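Local structure of probable fimbrial chaperone YadV (Escherichia coli K-12, 5GHU) at residues D83-F88 with T157-S162. The protein probably acts as a periplasmic chaperone that helps fimbrial subunits fold for pilus assembly, and could contribute to adhesion to surfaces in particular niches. Residues are numbered along the deposited sequence; the frame is centred on the assembly and turned at random.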
loop_
_atom_site.group_PDB
_atom_site.type_symbol
_atom_site.label_atom_id
_atom_site.label_comp_id
_atom_site.label_asym_id
_atom_site.label_seq_id
_atom_site.Cartn_x
_atom_site.Cartn_y
_atom_site.Cartn_z
ATOM N N ASP A 83 -13.003 -8.921 -10.466
ATOM C CA ASP A 83 -13.055 -9.968 -9.461
ATOM C C ASP A 83 -11.982 -9.850 -8.396
ATOM O O ASP A 83 -11.845 -10.754 -7.595
ATOM C CB ASP A 83 -12.876 -11.346 -10.115
ATOM C CG ASP A 83 -11.549 -11.504 -10.791
ATOM O OD1 ASP A 83 -10.755 -10.540 -10.981
ATOM O OD2 ASP A 83 -11.258 -12.673 -11.181
ATOM N N ARG A 84 -11.309 -8.710 -8.362
ATOM C CA ARG A 84 -10.224 -8.531 -7.378
ATOM C C ARG A 84 -9.821 -7.104 -7.386
ATOM O O ARG A 84 -10.101 -6.384 -8.332
ATOM C CB ARG A 84 -9.020 -9.426 -7.764
ATOM C CG ARG A 84 -8.290 -8.962 -9.038
ATOM C CD ARG A 84 -7.352 -10.087 -9.519
ATOM N NE ARG A 84 -8.126 -11.184 -10.080
ATOM C CZ ARG A 84 -7.626 -12.397 -10.324
ATOM N NH1 ARG A 84 -6.345 -12.655 -10.034
ATOM N NH2 ARG A 84 -8.401 -13.346 -10.847
ATOM N N GLU A 85 -9.158 -6.676 -6.325
ATOM C CA GLU A 85 -8.571 -5.335 -6.278
ATOM C C GLU A 85 -7.414 -5.203 -7.257
ATOM O O GLU A 85 -6.734 -6.193 -7.650
ATOM C CB GLU A 85 -8.013 -5.064 -4.883
ATOM C CG GLU A 85 -9.122 -4.868 -3.827
ATOM C CD GLU A 85 -8.498 -4.405 -2.514
ATOM O OE1 GLU A 85 -7.356 -4.814 -2.105
ATOM O OE2 GLU A 85 -9.177 -3.583 -1.866
ATOM N N SER A 86 -7.210 -3.945 -7.675
ATOM C CA SER A 86 -6.004 -3.555 -8.454
ATOM C C SER A 86 -5.302 -2.451 -7.695
ATOM O O SER A 86 -5.939 -1.587 -7.138
ATOM C CB SER A 86 -6.376 -3.030 -9.851
ATOM O OG SER A 86 -6.862 -4.065 -10.661
ATOM N N VAL A 87 -3.982 -2.426 -7.697
ATOM C CA VAL A 87 -3.261 -1.414 -6.961
ATOM C C VAL A 87 -2.492 -0.493 -7.918
ATOM O O VAL A 87 -1.942 -0.908 -8.976
ATOM C CB VAL A 87 -2.264 -2.032 -5.917
ATOM C CG1 VAL A 87 -1.057 -2.748 -6.621
ATOM C CG2 VAL A 87 -1.782 -0.965 -4.921
ATOM N N PHE A 88 -2.488 0.779 -7.513
ATOM C CA PHE A 88 -1.762 1.848 -8.213
ATOM C C PHE A 88 -1.034 2.697 -7.216
ATOM O O PHE A 88 -1.218 2.556 -5.993
ATOM C CB PHE A 88 -2.731 2.700 -9.074
ATOM C CG PHE A 88 -3.472 1.877 -10.056
ATOM C CD1 PHE A 88 -4.649 1.226 -9.704
ATOM C CD2 PHE A 88 -2.975 1.707 -11.327
ATOM C CE1 PHE A 88 -5.285 0.420 -10.623
ATOM C CE2 PHE A 88 -3.636 0.877 -12.240
ATOM C CZ PHE A 88 -4.806 0.250 -11.845
ATOM N N THR A 157 -7.790 -14.554 -1.149
ATOM C CA THR A 157 -8.893 -13.549 -1.176
ATOM C C THR A 157 -8.751 -12.625 -2.404
ATOM O O THR A 157 -7.648 -12.493 -3.012
ATOM C CB THR A 157 -8.929 -12.635 0.079
ATOM O OG1 THR A 157 -7.934 -11.615 -0.029
ATOM C CG2 THR A 157 -8.694 -13.431 1.354
ATOM N N PRO A 158 -9.796 -11.849 -2.682
ATOM C CA PRO A 158 -9.687 -10.809 -3.740
ATOM C C PRO A 158 -9.107 -9.482 -3.324
ATOM O O PRO A 158 -9.134 -8.541 -4.104
ATOM C CB PRO A 158 -11.157 -10.604 -4.179
ATOM C CG PRO A 158 -11.951 -10.944 -2.879
ATOM C CD PRO A 158 -11.188 -12.116 -2.247
ATOM N N TYR A 159 -8.525 -9.420 -2.120
ATOM C CA TYR A 159 -7.965 -8.194 -1.574
ATOM C C TYR A 159 -6.456 -8.259 -1.414
ATOM O O TYR A 159 -5.905 -9.324 -1.083
ATOM C CB TYR A 159 -8.553 -7.902 -0.170
ATOM C CG TYR A 159 -10.056 -7.821 -0.161
ATOM C CD1 TYR A 159 -10.673 -6.681 -0.678
ATOM C CD2 TYR A 159 -10.837 -8.861 0.364
ATOM C CE1 TYR A 159 -12.085 -6.570 -0.658
ATOM C CE2 TYR A 159 -12.270 -8.743 0.421
ATOM C CZ TYR A 159 -12.845 -7.587 -0.100
ATOM O OH TYR A 159 -14.235 -7.407 -0.139
ATOM N N TYR A 160 -5.804 -7.140 -1.663
ATOM C CA TYR A 160 -4.415 -7.026 -1.208
ATOM C C TYR A 160 -4.355 -7.128 0.300
ATOM O O TYR A 160 -5.262 -6.649 1.032
ATOM C CB TYR A 160 -3.778 -5.671 -1.621
ATOM C CG TYR A 160 -3.531 -5.578 -3.083
ATOM C CD1 TYR A 160 -4.542 -5.244 -3.981
ATOM C CD2 TYR A 160 -2.308 -5.926 -3.582
ATOM C CE1 TYR A 160 -4.299 -5.206 -5.348
ATOM C CE2 TYR A 160 -2.064 -5.891 -4.998
ATOM C CZ TYR A 160 -3.085 -5.517 -5.831
ATOM O OH TYR A 160 -2.841 -5.519 -7.199
ATOM N N VAL A 161 -3.226 -7.681 0.767
ATOM C CA VAL A 161 -2.846 -7.517 2.181
ATOM C C VAL A 161 -1.510 -6.813 2.254
ATOM O O VAL A 161 -0.548 -7.182 1.568
ATOM C CB VAL A 161 -2.769 -8.855 2.952
ATOM C CG1 VAL A 161 -2.262 -8.615 4.409
ATOM C CG2 VAL A 161 -4.166 -9.522 3.014
ATOM N N SER A 162 -1.469 -5.753 3.096
ATOM C CA SER A 162 -0.264 -4.916 3.280
ATOM C C SER A 162 0.131 -5.001 4.748
ATOM O O SER A 162 -0.754 -5.107 5.600
ATOM C CB SER A 162 -0.572 -3.448 2.962
ATOM O OG SER A 162 -0.947 -3.273 1.569
HETATM O O HOH W 1 -6.575 -4.167 0.495
HETATM O O HOH W 2 -4.729 -7.241 -9.105
#
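E85 N donates a nearly straight 2.9 Å hydrogen bond to P158 O, next to the nearest CA pair of the contact, R84 and P158, and this bond ties the approach to strand 86-95 to the loop 157-162. E85 CB points at that loop, and the chain, extended beyond CG, carries the carboxylate to the backbone of the two tyrosines. There E85 OE1 accepts from Y160 N at 2.8 Å on its anti side, somewhat out of the carboxylate plane. A water bonded to both OE1 and Y160 O closes a second link, while OE2 lies at the edge of the Y159 ring and is paired with R123 in a salt bridge. With CG beside its own backbone N (chi1 -70°), the Y160 ring swings toward strand 86-95, where V87 CB sits over one face, 4.0 Å from the centroid in a CH-pi contact, and V87 CG1 lies 3.5 Å from Y160 CZ. A second water connects Y160 OH with E85 O. Cutting Y160 back to an alanine is likely to open a gap beside V87 and leave that water without its hydroxyl partner. Backbone bonds from S86 to Y122 join strand 86-95 to strand 114-123, whose F121 also meets the Y160 ring; the loop between strands 150-155 and 163-170 brings the C-terminal immunoglobulin-like domain against the N-terminal one at the interdomain junction of this PapD-like chaperone.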